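Local coordinates for hypothetical conserved protein, GK1056 (Geobacillus kaustophilus, PDB 2QYH) that is of uncertain function but belongs to the haloacid dehalogenase-like hydrolases and may act as a magnesium-dependent phosphatase, at residues D[202-207]-D[213-218]; D[218-223]-D[252-257]; D[36-41]-D[195-200]; D[11-16]-D[245-250]; D[68-73]-D[189-194]. All coordinates share one frame; numbering follows the deposited sequence.

All five contacts are apolar between their segments and lie in the domain built round the mixed sheet. Interactions 1, 4 and 5 are buried, whereas interactions 2 and 3 are smaller and only partly buried. Interactions 1 and 2 share Val218 and hold the neighbouring strands 202-206 and 220-223, which are probably joined by a backbone bond from Val222 N to Ala204 O. Interactions 2 and 4 both use helix 246-253, one at its C-terminal end and the other at its start, beside the putative catalytic loop. Interactions 3 and 5 meet where Tyr38 stacks edge-to-face with Phe72, while helix 184-195 and the loop after it pack on the strands 69-72 and 38-42.

Interaction 1: D[202-207]-D[213-218]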
# COMPACT_ATOMS: atom_id res chain seq x y z
N VAL D 202 -14.92 -1.40 -24.15
CA VAL D 202 -14.50 -0.84 -22.88
C VAL D 202 -15.54 -1.17 -21.82
O VAL D 202 -16.72 -0.93 -22.02
CB VAL D 202 -14.34 0.69 -22.97
CG1 VAL D 202 -13.82 1.26 -21.65
CG2 VAL D 202 -13.39 1.04 -24.10
N TYR D 203 -15.10 -1.73 -20.70
CA TYR D 203 -15.99 -2.09 -19.60
C TYR D 203 -15.54 -1.36 -18.34
O TYR D 203 -14.38 -0.98 -18.22
CB TYR D 203 -15.90 -3.59 -19.34
CG TYR D 203 -16.29 -4.45 -20.51
CD1 TYR D 203 -17.54 -5.05 -20.59
CD2 TYR D 203 -15.41 -4.62 -21.58
CE1 TYR D 203 -17.91 -5.83 -21.69
CE2 TYR D 203 -15.77 -5.38 -22.69
CZ TYR D 203 -17.02 -5.98 -22.74
OH TYR D 203 -17.38 -6.72 -23.84
N ALA D 204 -16.45 -1.17 -17.39
CA ALA D 204 -16.11 -0.51 -16.13
C ALA D 204 -17.01 -0.99 -15.00
O ALA D 204 -18.19 -1.25 -15.20
CB ALA D 204 -16.20 1.01 -16.27
N PHE D 205 -16.44 -1.12 -13.80
CA PHE D 205 -17.19 -1.54 -12.62
C PHE D 205 -17.12 -0.42 -11.60
O PHE D 205 -16.03 0.00 -11.21
CB PHE D 205 -16.60 -2.81 -12.01
CG PHE D 205 -16.90 -4.06 -12.77
CD1 PHE D 205 -17.66 -5.07 -12.20
CD2 PHE D 205 -16.40 -4.24 -14.06
CE1 PHE D 205 -17.92 -6.26 -12.89
CE2 PHE D 205 -16.64 -5.42 -14.76
CZ PHE D 205 -17.40 -6.44 -14.18
N GLY D 206 -18.28 0.06 -11.16
CA GLY D 206 -18.33 1.14 -10.19
C GLY D 206 -19.36 0.92 -9.11
O GLY D 206 -20.24 0.06 -9.23
N ASP D 207 -19.27 1.73 -8.06
CA ASP D 207 -20.16 1.60 -6.92
C ASP D 207 -20.68 2.93 -6.40
O ASP D 207 -21.80 3.01 -5.88
CB ASP D 207 -19.40 0.87 -5.81
CG ASP D 207 -20.12 0.91 -4.48
OD1 ASP D 207 -21.15 0.21 -4.34
OD2 ASP D 207 -19.64 1.64 -3.59
N GLU D 213 -20.27 9.06 -14.19
CA GLU D 213 -19.82 9.51 -15.50
C GLU D 213 -19.07 8.39 -16.21
O GLU D 213 -19.31 8.11 -17.39
CB GLU D 213 -18.91 10.74 -15.37
CG GLU D 213 -18.39 11.24 -16.70
CD GLU D 213 -17.26 12.23 -16.55
OE1 GLU D 213 -16.41 12.02 -15.65
OE2 GLU D 213 -17.22 13.21 -17.32
N MSE D 214 -18.17 7.74 -15.49
CA MSE D 214 -17.39 6.63 -16.04
C MSE D 214 -18.30 5.54 -16.58
O MSE D 214 -18.16 5.10 -17.73
CB MSE D 214 -16.48 6.05 -14.96
CG MSE D 214 -15.97 4.66 -15.29
SE MSE D 214 -14.74 4.01 -13.98
CE MSE D 214 -15.96 3.23 -12.70
N LEU D 215 -19.23 5.11 -15.74
CA LEU D 215 -20.18 4.05 -16.09
C LEU D 215 -21.05 4.34 -17.31
O LEU D 215 -21.31 3.46 -18.12
CB LEU D 215 -21.07 3.76 -14.88
CG LEU D 215 -20.97 2.36 -14.30
CD1 LEU D 215 -19.52 2.04 -13.99
CD2 LEU D 215 -21.82 2.26 -13.06
N SER D 216 -21.51 5.58 -17.45
CA SER D 216 -22.35 5.91 -18.59
C SER D 216 -21.52 6.13 -19.84
O SER D 216 -22.01 5.97 -20.96
CB SER D 216 -23.16 7.17 -18.30
OG SER D 216 -22.29 8.26 -18.12
N PHE D 217 -20.25 6.48 -19.66
CA PHE D 217 -19.39 6.72 -20.81
C PHE D 217 -18.88 5.48 -21.53
O PHE D 217 -18.86 5.45 -22.75
CB PHE D 217 -18.18 7.57 -20.41
CG PHE D 217 -17.15 7.66 -21.48
CD1 PHE D 217 -15.96 6.94 -21.38
CD2 PHE D 217 -17.39 8.42 -22.62
CE1 PHE D 217 -15.02 6.97 -22.41
CE2 PHE D 217 -16.46 8.46 -23.66
CZ PHE D 217 -15.27 7.73 -23.55
N VAL D 218 -18.47 4.47 -20.78
CA VAL D 218 -17.94 3.26 -21.40
C VAL D 218 -18.99 2.43 -22.11
O VAL D 218 -20.18 2.61 -21.92
CB VAL D 218 -17.22 2.39 -20.36
CG1 VAL D 218 -16.11 3.20 -19.70
CG2 VAL D 218 -18.20 1.85 -19.32
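Val218 lays CG1 against Val202 CG1, 3.6 Å away, the two branched side chains crossing at about a right angle. Its other methyl, CG2, stands between the backbone N and carbonyl carbon (chi1 -57° for CG1) and meets Ala204 CB at 3.7 Å. Ala204 suits this central place because its single methyl receives three neighbours: Val218, Leu215 and Met214, whose CG lies 3.8 Å from Ala204 CB. Met214, present as selenomethionine, bends at its last torsion and brings CE to 3.6 Å from Phe205 O. Beyond it Gly206, without a side chain, lets Leu215 CD1 come to 3.7 Å from Gly206 N. An alanine at Val218 would keep CB but lose both methyls, which would probably open a gap beside Val202 CG1 and Ala204 CB. Phe205, facing the other way, meets Phe8. Strand 202-206 and helix 213-217 run at 149°, nearly antiparallel, as expected within the beta-alpha-beta crossover of a Rossmann-like HAD core.

Interaction 2: D[218-223]-D[252-257]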
# COMPACT_ATOMS: atom_id res chain seq x y z
N VAL D 218 -18.47 4.47 -20.78
CA VAL D 218 -17.94 3.26 -21.40
C VAL D 218 -18.99 2.43 -22.11
O VAL D 218 -20.18 2.61 -21.92
CB VAL D 218 -17.22 2.39 -20.36
CG1 VAL D 218 -16.11 3.20 -19.70
CG2 VAL D 218 -18.20 1.85 -19.32
N GLY D 219 -18.53 1.52 -22.95
CA GLY D 219 -19.46 0.68 -23.68
C GLY D 219 -20.39 -0.08 -22.76
O GLY D 219 -21.61 -0.07 -22.95
N THR D 220 -19.82 -0.73 -21.75
CA THR D 220 -20.61 -1.50 -20.81
C THR D 220 -20.30 -1.11 -19.38
O THR D 220 -19.25 -1.47 -18.84
CB THR D 220 -20.34 -2.99 -20.99
OG1 THR D 220 -20.64 -3.35 -22.34
CG2 THR D 220 -21.19 -3.82 -20.05
N GLY D 221 -21.20 -0.36 -18.77
CA GLY D 221 -21.01 0.06 -17.40
C GLY D 221 -21.64 -0.96 -16.47
O GLY D 221 -22.77 -1.41 -16.70
N VAL D 222 -20.90 -1.33 -15.43
CA VAL D 222 -21.39 -2.30 -14.48
C VAL D 222 -21.44 -1.74 -13.06
O VAL D 222 -20.41 -1.31 -12.53
CB VAL D 222 -20.52 -3.56 -14.47
CG1 VAL D 222 -21.11 -4.60 -13.54
CG2 VAL D 222 -20.41 -4.12 -15.88
N ALA D 223 -22.63 -1.73 -12.48
CA ALA D 223 -22.81 -1.25 -11.11
C ALA D 223 -22.78 -2.46 -10.20
O ALA D 223 -23.24 -3.54 -10.57
CB ALA D 223 -24.15 -0.53 -10.97
N LYS D 252 -18.23 -12.90 -15.55
CA LYS D 252 -18.69 -14.18 -16.07
C LYS D 252 -19.94 -13.95 -16.93
O LYS D 252 -20.06 -14.44 -18.05
CB LYS D 252 -19.02 -15.11 -14.90
CG LYS D 252 -18.94 -16.58 -15.21
CD LYS D 252 -17.51 -17.07 -15.22
CE LYS D 252 -17.43 -18.52 -15.67
NZ LYS D 252 -18.29 -19.41 -14.85
N GLN D 253 -20.88 -13.18 -16.38
CA GLN D 253 -22.11 -12.85 -17.08
C GLN D 253 -21.82 -12.16 -18.41
O GLN D 253 -22.37 -12.53 -19.44
CB GLN D 253 -22.97 -11.94 -16.20
CG GLN D 253 -24.40 -12.41 -16.02
CD GLN D 253 -24.48 -13.83 -15.50
OE1 GLN D 253 -23.86 -14.18 -14.51
NE2 GLN D 253 -25.26 -14.66 -16.19
N LEU D 254 -20.93 -11.17 -18.37
CA LEU D 254 -20.55 -10.42 -19.57
C LEU D 254 -19.72 -11.29 -20.50
O LEU D 254 -19.36 -10.89 -21.61
CB LEU D 254 -19.76 -9.17 -19.18
CG LEU D 254 -20.54 -8.15 -18.33
CD1 LEU D 254 -19.62 -7.01 -17.93
CD2 LEU D 254 -21.73 -7.63 -19.12
N GLN D 255 -19.41 -12.49 -20.02
CA GLN D 255 -18.64 -13.45 -20.78
C GLN D 255 -17.21 -13.02 -21.11
O GLN D 255 -16.65 -13.40 -22.13
CB GLN D 255 -19.39 -13.81 -22.06
CG GLN D 255 -20.77 -14.39 -21.77
CD GLN D 255 -21.42 -15.02 -22.97
OE1 GLN D 255 -21.61 -14.38 -24.01
NE2 GLN D 255 -21.78 -16.29 -22.84
N LEU D 256 -16.64 -12.20 -20.23
CA LEU D 256 -15.26 -11.77 -20.40
C LEU D 256 -14.44 -12.91 -19.82
O LEU D 256 -13.24 -13.02 -20.08
CB LEU D 256 -15.00 -10.46 -19.66
CG LEU D 256 -15.44 -9.20 -20.41
CD1 LEU D 256 -15.20 -7.98 -19.55
CD2 LEU D 256 -14.68 -9.09 -21.73
N ILE D 257 -15.11 -13.74 -19.03
CA ILE D 257 -14.49 -14.91 -18.41
C ILE D 257 -15.38 -16.12 -18.72
O ILE D 257 -16.44 -16.22 -18.06
CB ILE D 257 -14.39 -14.79 -16.89
CG1 ILE D 257 -13.41 -13.69 -16.52
CG2 ILE D 257 -13.96 -16.12 -16.30
CD1 ILE D 257 -13.20 -13.56 -15.04
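A 2.8 Å backbone bond from Gln255 N to Lys252 O helps close the turn at the helix end, beside Leu254, the residue that reaches across to Thr220 and Val222. Gln255 has positive phi (64°) in a Schellman motif, which turns the chain out of helical conformation. The leucine side chain extends from this end toward strand 220-223 and sets its two methyls against the strand: CD1 touches both residues, CD2 meets Thr220 alone. Leu254 CD1 meets Val222 CG2 at 3.6 Å, the side chains sliding past each other in opposite directions. With Thr220 the approach is tip to tip, Leu254 CD2 lying 4.0 Å from Thr220 CG2. Thr220 can offer that methyl because CG2 stands anti to its backbone N and OG1 anti to its carbonyl carbon (chi1 -58°). Threonine and valine alternate along the strand with Gly221 between them, which places both branched side chains on the same side of the sheet. There Thr220 also touches Tyr203, and Val222 touches Phe205. Leu256, further along, packs on Leu32 of helix 23-34. Only methyl groups meet between the two segments, and the contact covers little surface; what holds it is therefore dispersion and the exclusion of water, with shape rather than bond direction setting the fit.

Interaction 3: D[36-41]-D[195-200]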
# COMPACT_ATOMS: atom_id res chain seq x y z
N GLY D 36 -5.90 -11.78 -22.46
CA GLY D 36 -5.45 -10.65 -23.26
C GLY D 36 -6.29 -9.41 -23.05
O GLY D 36 -6.18 -8.44 -23.82
N VAL D 37 -7.15 -9.43 -22.03
CA VAL D 37 -7.99 -8.28 -21.73
C VAL D 37 -7.22 -7.35 -20.78
O VAL D 37 -6.65 -7.80 -19.80
CB VAL D 37 -9.33 -8.71 -21.06
CG1 VAL D 37 -10.17 -7.49 -20.70
CG2 VAL D 37 -10.11 -9.60 -22.01
N TYR D 38 -7.18 -6.07 -21.10
CA TYR D 38 -6.48 -5.11 -20.27
C TYR D 38 -7.26 -4.82 -18.99
O TYR D 38 -8.48 -4.68 -19.01
CB TYR D 38 -6.23 -3.81 -21.03
CG TYR D 38 -5.20 -3.93 -22.13
CD1 TYR D 38 -4.03 -4.68 -21.93
CD2 TYR D 38 -5.37 -3.28 -23.35
CE1 TYR D 38 -3.07 -4.78 -22.94
CE2 TYR D 38 -4.41 -3.38 -24.36
CZ TYR D 38 -3.26 -4.13 -24.15
OH TYR D 38 -2.31 -4.24 -25.13
N VAL D 39 -6.54 -4.74 -17.88
CA VAL D 39 -7.14 -4.46 -16.59
C VAL D 39 -6.52 -3.19 -16.03
O VAL D 39 -5.29 -3.07 -15.92
CB VAL D 39 -6.89 -5.60 -15.59
CG1 VAL D 39 -7.46 -5.24 -14.23
CG2 VAL D 39 -7.52 -6.87 -16.12
N ALA D 40 -7.36 -2.23 -15.69
CA ALA D 40 -6.85 -0.97 -15.16
C ALA D 40 -7.77 -0.40 -14.09
O ALA D 40 -8.97 -0.69 -14.05
CB ALA D 40 -6.69 0.04 -16.30
N ILE D 41 -7.17 0.40 -13.22
CA ILE D 41 -7.91 1.05 -12.15
C ILE D 41 -8.18 2.49 -12.57
O ILE D 41 -7.34 3.10 -13.22
CB ILE D 41 -7.08 1.05 -10.85
CG1 ILE D 41 -7.05 -0.36 -10.26
CG2 ILE D 41 -7.65 2.08 -9.87
CD1 ILE D 41 -6.16 -0.50 -9.01
N LEU D 195 -4.67 3.77 -26.85
CA LEU D 195 -4.52 2.33 -27.01
C LEU D 195 -5.20 1.82 -28.28
O LEU D 195 -4.93 0.71 -28.74
CB LEU D 195 -5.09 1.58 -25.79
CG LEU D 195 -4.37 1.84 -24.46
CD1 LEU D 195 -5.01 1.01 -23.36
CD2 LEU D 195 -2.89 1.49 -24.60
N GLY D 196 -6.08 2.65 -28.84
CA GLY D 196 -6.79 2.26 -30.04
C GLY D 196 -7.89 1.27 -29.75
O GLY D 196 -8.13 0.35 -30.53
N ILE D 197 -8.56 1.46 -28.61
CA ILE D 197 -9.64 0.57 -28.20
C ILE D 197 -11.01 1.20 -28.42
O ILE D 197 -11.28 2.30 -27.92
CB ILE D 197 -9.51 0.17 -26.71
CG1 ILE D 197 -8.22 -0.63 -26.50
CG2 ILE D 197 -10.74 -0.64 -26.27
CD1 ILE D 197 -8.06 -1.17 -25.10
N ASP D 198 -11.87 0.49 -29.15
CA ASP D 198 -13.23 0.97 -29.42
C ASP D 198 -14.07 0.96 -28.15
O ASP D 198 -13.99 0.02 -27.34
CB ASP D 198 -13.89 0.10 -30.49
CG ASP D 198 -13.26 0.27 -31.86
OD1 ASP D 198 -13.58 -0.53 -32.76
OD2 ASP D 198 -12.46 1.21 -32.04
N LYS D 199 -14.89 1.99 -27.98
CA LYS D 199 -15.74 2.12 -26.80
C LYS D 199 -16.56 0.84 -26.52
O LYS D 199 -16.75 0.46 -25.37
CB LYS D 199 -16.66 3.32 -26.98
CG LYS D 199 -17.48 3.65 -25.76
CD LYS D 199 -18.32 4.90 -26.01
CE LYS D 199 -17.44 6.11 -26.25
NZ LYS D 199 -18.26 7.32 -26.52
N LYS D 200 -17.02 0.19 -27.58
CA LYS D 200 -17.81 -1.03 -27.45
C LYS D 200 -17.03 -2.17 -26.78
O LYS D 200 -17.59 -3.21 -26.43
CB LYS D 200 -18.29 -1.50 -28.83
CG LYS D 200 -17.17 -1.86 -29.77
CD LYS D 200 -17.65 -2.66 -30.97
CE LYS D 200 -16.46 -3.14 -31.80
NZ LYS D 200 -16.86 -3.96 -32.98
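Tyr38 meets Ile197 at the closest point of this contact: Ile197 CD1 comes to the ring edge, near its plane, 3.8 Å from Tyr38 CD2. The two side chains cross obliquely, and a buried isoleucine suits the place because its long branch can extend to the ring. Tyr38 has CG anti to its carbonyl carbon (chi1 -71°), which carries the ring toward the loop, where its CD2 edge meets that methyl. The fit is looser at the partly exposed Leu195, whose CD1 stays 4.3 Å from Tyr38 CD2. Farther out, Gly196, Asp198, Lys199 and Lys200 are exposed, as fits glycine and polar residues in a surface loop. Gly196 has positive phi (76°), a conformation glycine adopts readily, and ends the preceding helix in a Schellman motif with Ile197 N bonded to Ile192 O. The loop thus leads from helix 184-195 toward strand 202-206, with Ile197 also resting on Ile5 of strand 5-8, while Tyr38 lies on the neighbouring strand 38-42 and meets Phe72 edge-to-face.

Interaction 4: D[11-16]-D[245-250]; sequences DGTLLD and EGIWYG
Thr13 and Ile247 cross at about a right angle where the loop of a probable HAD signature, DxDx(T/V), meets the start of helix 246-253. Asp11 and Thr13 fit that pattern, which follows strand 5-8 in the Rossmann-like fold; in relatives its aspartates serve catalysis, and the same role is plausible here though not established. Ile247 comes from the helix with CG1 anti to its carbonyl carbon (chi1 -72°) and continues straight to CD1, so that the end methyl reaches the loop. Thr13 offers CG2, the branch anti to its backbone N, and the two methyl carbons Thr13 CG2 and Ile247 CD1 lie 3.9 Å apart. The hydroxyl branch of Thr13 lies instead next to Asp207. Ile247 CG1 also passes the loop backbone, 3.6 Å from Thr13 O. Gly12, with a positive phi of 88°, suits the sharp turn before the threonine, and the turn is bridged by a 2.8 Å bond from Gly12 N to Leu15 O. Phe8 and Phe205 of the sheet also touch Ile247, so an apolar branched side chain suits this place. Asp11, which takes no part in the contact, forms a salt bridge with Arg45. Leu14 starts away from the helix but swings its end back obliquely, placing Leu14 CD2 3.9 Å from Ile247 CD1.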
# COMPACT_ATOMS: atom_id res chain seq x y z
N ASP D 11 -12.60 1.42 -3.79
CA ASP D 11 -13.51 1.12 -2.69
C ASP D 11 -14.93 0.77 -3.12
O ASP D 11 -15.56 1.51 -3.87
CB ASP D 11 -13.58 2.27 -1.71
CG ASP D 11 -12.29 2.48 -0.96
OD1 ASP D 11 -11.52 1.50 -0.80
OD2 ASP D 11 -12.06 3.62 -0.51
N GLY D 12 -15.42 -0.36 -2.62
CA GLY D 12 -16.76 -0.79 -2.96
C GLY D 12 -16.78 -1.64 -4.22
O GLY D 12 -17.76 -2.33 -4.49
N THR D 13 -15.70 -1.59 -4.99
CA THR D 13 -15.62 -2.37 -6.22
C THR D 13 -14.57 -3.46 -6.12
O THR D 13 -14.88 -4.64 -6.28
CB THR D 13 -15.30 -1.47 -7.42
OG1 THR D 13 -16.26 -0.41 -7.50
CG2 THR D 13 -15.33 -2.27 -8.72
N LEU D 14 -13.32 -3.08 -5.86
CA LEU D 14 -12.26 -4.07 -5.73
C LEU D 14 -12.17 -4.49 -4.27
O LEU D 14 -11.90 -5.65 -3.96
CB LEU D 14 -10.92 -3.50 -6.17
CG LEU D 14 -10.68 -3.27 -7.67
CD1 LEU D 14 -9.32 -2.62 -7.86
CD2 LEU D 14 -10.74 -4.60 -8.41
N LEU D 15 -12.39 -3.53 -3.37
CA LEU D 15 -12.34 -3.79 -1.94
C LEU D 15 -13.74 -3.70 -1.34
O LEU D 15 -14.49 -2.78 -1.67
CB LEU D 15 -11.42 -2.79 -1.26
CG LEU D 15 -9.98 -2.75 -1.80
CD1 LEU D 15 -9.18 -1.71 -1.04
CD2 LEU D 15 -9.35 -4.14 -1.66
N ASP D 16 -14.08 -4.65 -0.47
CA ASP D 16 -15.40 -4.68 0.16
C ASP D 16 -15.51 -3.61 1.25
O ASP D 16 -14.64 -2.76 1.37
CB ASP D 16 -15.69 -6.05 0.76
CG ASP D 16 -14.69 -6.46 1.82
OD1 ASP D 16 -14.10 -5.57 2.48
OD2 ASP D 16 -14.50 -7.69 2.01
N GLU D 245 -18.86 -12.06 -4.61
CA GLU D 245 -18.18 -12.36 -5.86
C GLU D 245 -18.74 -11.48 -6.98
O GLU D 245 -18.81 -11.89 -8.14
CB GLU D 245 -18.36 -13.83 -6.22
CG GLU D 245 -18.03 -14.79 -5.09
CD GLU D 245 -17.70 -16.18 -5.59
OE1 GLU D 245 -18.30 -16.60 -6.60
OE2 GLU D 245 -16.84 -16.85 -4.98
N GLY D 246 -19.12 -10.25 -6.61
CA GLY D 246 -19.67 -9.32 -7.58
C GLY D 246 -18.88 -9.18 -8.87
O GLY D 246 -19.44 -9.30 -9.96
N ILE D 247 -17.58 -8.93 -8.74
CA ILE D 247 -16.75 -8.76 -9.92
C ILE D 247 -16.61 -10.03 -10.75
O ILE D 247 -16.75 -9.99 -11.97
CB ILE D 247 -15.38 -8.22 -9.53
CG1 ILE D 247 -15.55 -6.76 -9.14
CG2 ILE D 247 -14.39 -8.39 -10.69
CD1 ILE D 247 -14.30 -6.08 -8.73
N TRP D 248 -16.33 -11.16 -10.09
CA TRP D 248 -16.20 -12.43 -10.80
C TRP D 248 -17.48 -12.78 -11.53
O TRP D 248 -17.47 -13.11 -12.72
CB TRP D 248 -15.85 -13.54 -9.80
CG TRP D 248 -15.93 -14.91 -10.40
CD1 TRP D 248 -17.02 -15.74 -10.40
CD2 TRP D 248 -14.91 -15.60 -11.12
NE1 TRP D 248 -16.74 -16.90 -11.08
CE2 TRP D 248 -15.44 -16.84 -11.53
CE3 TRP D 248 -13.58 -15.29 -11.45
CZ2 TRP D 248 -14.70 -17.77 -12.26
CZ3 TRP D 248 -12.85 -16.21 -12.19
CH2 TRP D 248 -13.41 -17.44 -12.58
N TYR D 249 -18.60 -12.69 -10.82
CA TYR D 249 -19.90 -13.00 -11.39
C TYR D 249 -20.20 -12.11 -12.58
O TYR D 249 -20.60 -12.59 -13.65
CB TYR D 249 -20.99 -12.83 -10.32
CG TYR D 249 -22.38 -13.13 -10.83
CD1 TYR D 249 -23.26 -12.10 -11.18
CD2 TYR D 249 -22.80 -14.44 -11.00
CE1 TYR D 249 -24.53 -12.38 -11.69
CE2 TYR D 249 -24.06 -14.73 -11.51
CZ TYR D 249 -24.92 -13.70 -11.85
OH TYR D 249 -26.17 -14.00 -12.34
N GLY D 250 -20.00 -10.81 -12.40
CA GLY D 250 -20.26 -9.87 -13.47
C GLY D 250 -19.45 -10.19 -14.72
O GLY D 250 -20.00 -10.27 -15.81

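Interaction 5: D[68-73]-D[189-194]; sequences QYVVFE and RMMIEK
Val70 opens the contact from strand 69-72, its CG1 lying 3.9 Å from Met191 SE as the two side chains approach at a slant. This methyl stands anti to the backbone N (chi1 -174°), and a beta-branched residue suits both the strand and the flat layer beneath the helix. Val71 turns its side chain away from the helix, where it touches Phe62, and gives only its carbonyl: Val71 O is 4.2 Å from Met191 CE. Phe72 faces the helix again, and its CD1 lies 3.7 Å from Met191 CE, the methyl coming obliquely to the ring while the side chains cross at about a right angle. Met191, a selenomethionine, can serve all three because its flexible chain bends at chi2 and chi3. Leu77 of strand 75-79 also touches Met191, and Glu73 CG lies over one face of the Phe72 ring. On another side of the helix, Arg189 pairs with Glu193 through charge alone. Helix and strand run at 36°, and the packing is that of a helix layered on the mixed sheet of a three-layer alpha/beta/alpha sandwich, as in HAD-type Rossmann-like domains, here over its antiparallel hairpin 69-72 and 75-79.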
# COMPACT_ATOMS: atom_id res chain seq x y z
N GLN D 68 -5.78 13.20 -14.62
CA GLN D 68 -4.58 13.98 -14.90
C GLN D 68 -3.25 13.23 -14.99
O GLN D 68 -2.24 13.83 -15.36
CB GLN D 68 -4.46 15.12 -13.89
CG GLN D 68 -5.29 16.33 -14.29
CD GLN D 68 -6.71 15.96 -14.63
OE1 GLN D 68 -7.53 15.71 -13.75
NE2 GLN D 68 -7.02 15.91 -15.92
N TYR D 69 -3.26 11.94 -14.67
CA TYR D 69 -2.05 11.11 -14.73
C TYR D 69 -2.49 9.69 -15.09
O TYR D 69 -3.07 8.99 -14.27
CB TYR D 69 -1.34 11.12 -13.38
CG TYR D 69 0.04 10.51 -13.41
CD1 TYR D 69 1.10 11.17 -14.04
CD2 TYR D 69 0.29 9.29 -12.81
CE1 TYR D 69 2.38 10.61 -14.06
CE2 TYR D 69 1.56 8.72 -12.83
CZ TYR D 69 2.60 9.38 -13.45
OH TYR D 69 3.85 8.80 -13.47
N VAL D 70 -2.21 9.29 -16.33
CA VAL D 70 -2.61 7.99 -16.82
C VAL D 70 -1.42 7.12 -17.21
O VAL D 70 -0.58 7.52 -18.02
CB VAL D 70 -3.52 8.16 -18.05
CG1 VAL D 70 -4.06 6.80 -18.50
CG2 VAL D 70 -4.64 9.14 -17.72
N VAL D 71 -1.36 5.92 -16.65
CA VAL D 71 -0.26 5.00 -16.92
C VAL D 71 -0.71 3.71 -17.59
O VAL D 71 -1.74 3.15 -17.24
CB VAL D 71 0.47 4.63 -15.59
CG1 VAL D 71 1.62 3.67 -15.88
CG2 VAL D 71 0.96 5.87 -14.88
N PHE D 72 0.06 3.24 -18.57
CA PHE D 72 -0.26 1.99 -19.26
C PHE D 72 0.92 1.01 -19.18
O PHE D 72 2.02 1.32 -19.63
CB PHE D 72 -0.60 2.24 -20.73
CG PHE D 72 -0.83 0.99 -21.51
CD1 PHE D 72 -1.92 0.17 -21.22
CD2 PHE D 72 0.06 0.60 -22.49
CE1 PHE D 72 -2.10 -1.03 -21.91
CE2 PHE D 72 -0.12 -0.60 -23.18
CZ PHE D 72 -1.20 -1.42 -22.89
N GLU D 73 0.69 -0.16 -18.61
CA GLU D 73 1.74 -1.17 -18.45
C GLU D 73 3.03 -0.57 -17.89
O GLU D 73 4.11 -0.81 -18.43
CB GLU D 73 2.05 -1.86 -19.78
CG GLU D 73 0.87 -2.54 -20.44
CD GLU D 73 1.29 -3.48 -21.57
OE1 GLU D 73 2.19 -3.11 -22.36
OE2 GLU D 73 0.71 -4.58 -21.67
N ARG D 189 -11.07 8.15 -21.52
CA ARG D 189 -11.25 8.42 -22.93
C ARG D 189 -9.94 8.42 -23.72
O ARG D 189 -9.90 7.87 -24.82
CB ARG D 189 -11.99 9.74 -23.15
CG ARG D 189 -12.34 9.98 -24.61
CD ARG D 189 -13.33 11.11 -24.75
NE ARG D 189 -12.76 12.31 -25.36
CZ ARG D 189 -11.67 12.94 -24.93
NH1 ARG D 189 -11.02 12.48 -23.88
NH2 ARG D 189 -11.25 14.03 -25.54
N MSE D 190 -8.87 9.02 -23.20
CA MSE D 190 -7.62 8.99 -23.96
C MSE D 190 -6.82 7.73 -23.75
O MSE D 190 -5.99 7.38 -24.58
CB MSE D 190 -6.71 10.16 -23.65
CG MSE D 190 -7.14 11.04 -22.55
SE MSE D 190 -6.83 12.82 -23.15
CE MSE D 190 -6.43 12.52 -25.03
N MSE D 191 -7.04 7.07 -22.63
CA MSE D 191 -6.36 5.83 -22.42
C MSE D 191 -6.77 4.97 -23.62
O MSE D 191 -5.92 4.46 -24.35
CB MSE D 191 -6.83 5.17 -21.13
CG MSE D 191 -6.51 3.69 -21.07
SE MSE D 191 -5.09 3.25 -19.86
CE MSE D 191 -3.59 3.46 -21.05
N ILE D 192 -8.09 4.87 -23.85
CA ILE D 192 -8.60 4.06 -24.95
C ILE D 192 -8.35 4.65 -26.33
O ILE D 192 -8.30 3.92 -27.32
CB ILE D 192 -10.11 3.75 -24.78
CG1 ILE D 192 -10.95 5.02 -24.97
CG2 ILE D 192 -10.36 3.14 -23.40
CD1 ILE D 192 -12.44 4.80 -24.87
N GLU D 193 -8.19 5.97 -26.40
CA GLU D 193 -7.91 6.61 -27.67
C GLU D 193 -6.49 6.25 -28.05
O GLU D 193 -6.23 5.81 -29.17
CB GLU D 193 -8.06 8.12 -27.54
CG GLU D 193 -9.32 8.67 -28.17
CD GLU D 193 -9.51 10.15 -27.89
OE1 GLU D 193 -8.52 10.91 -27.97
OE2 GLU D 193 -10.66 10.55 -27.61
N LYS D 194 -5.57 6.41 -27.11
CA LYS D 194 -4.16 6.11 -27.34
C LYS D 194 -3.94 4.61 -27.58
O LYS D 194 -3.12 4.23 -28.40
CB LYS D 194 -3.30 6.55 -26.14
CG LYS D 194 -3.36 8.03 -25.77
CD LYS D 194 -2.86 8.94 -26.87
CE LYS D 194 -2.51 10.33 -26.34
NZ LYS D 194 -3.63 10.98 -25.60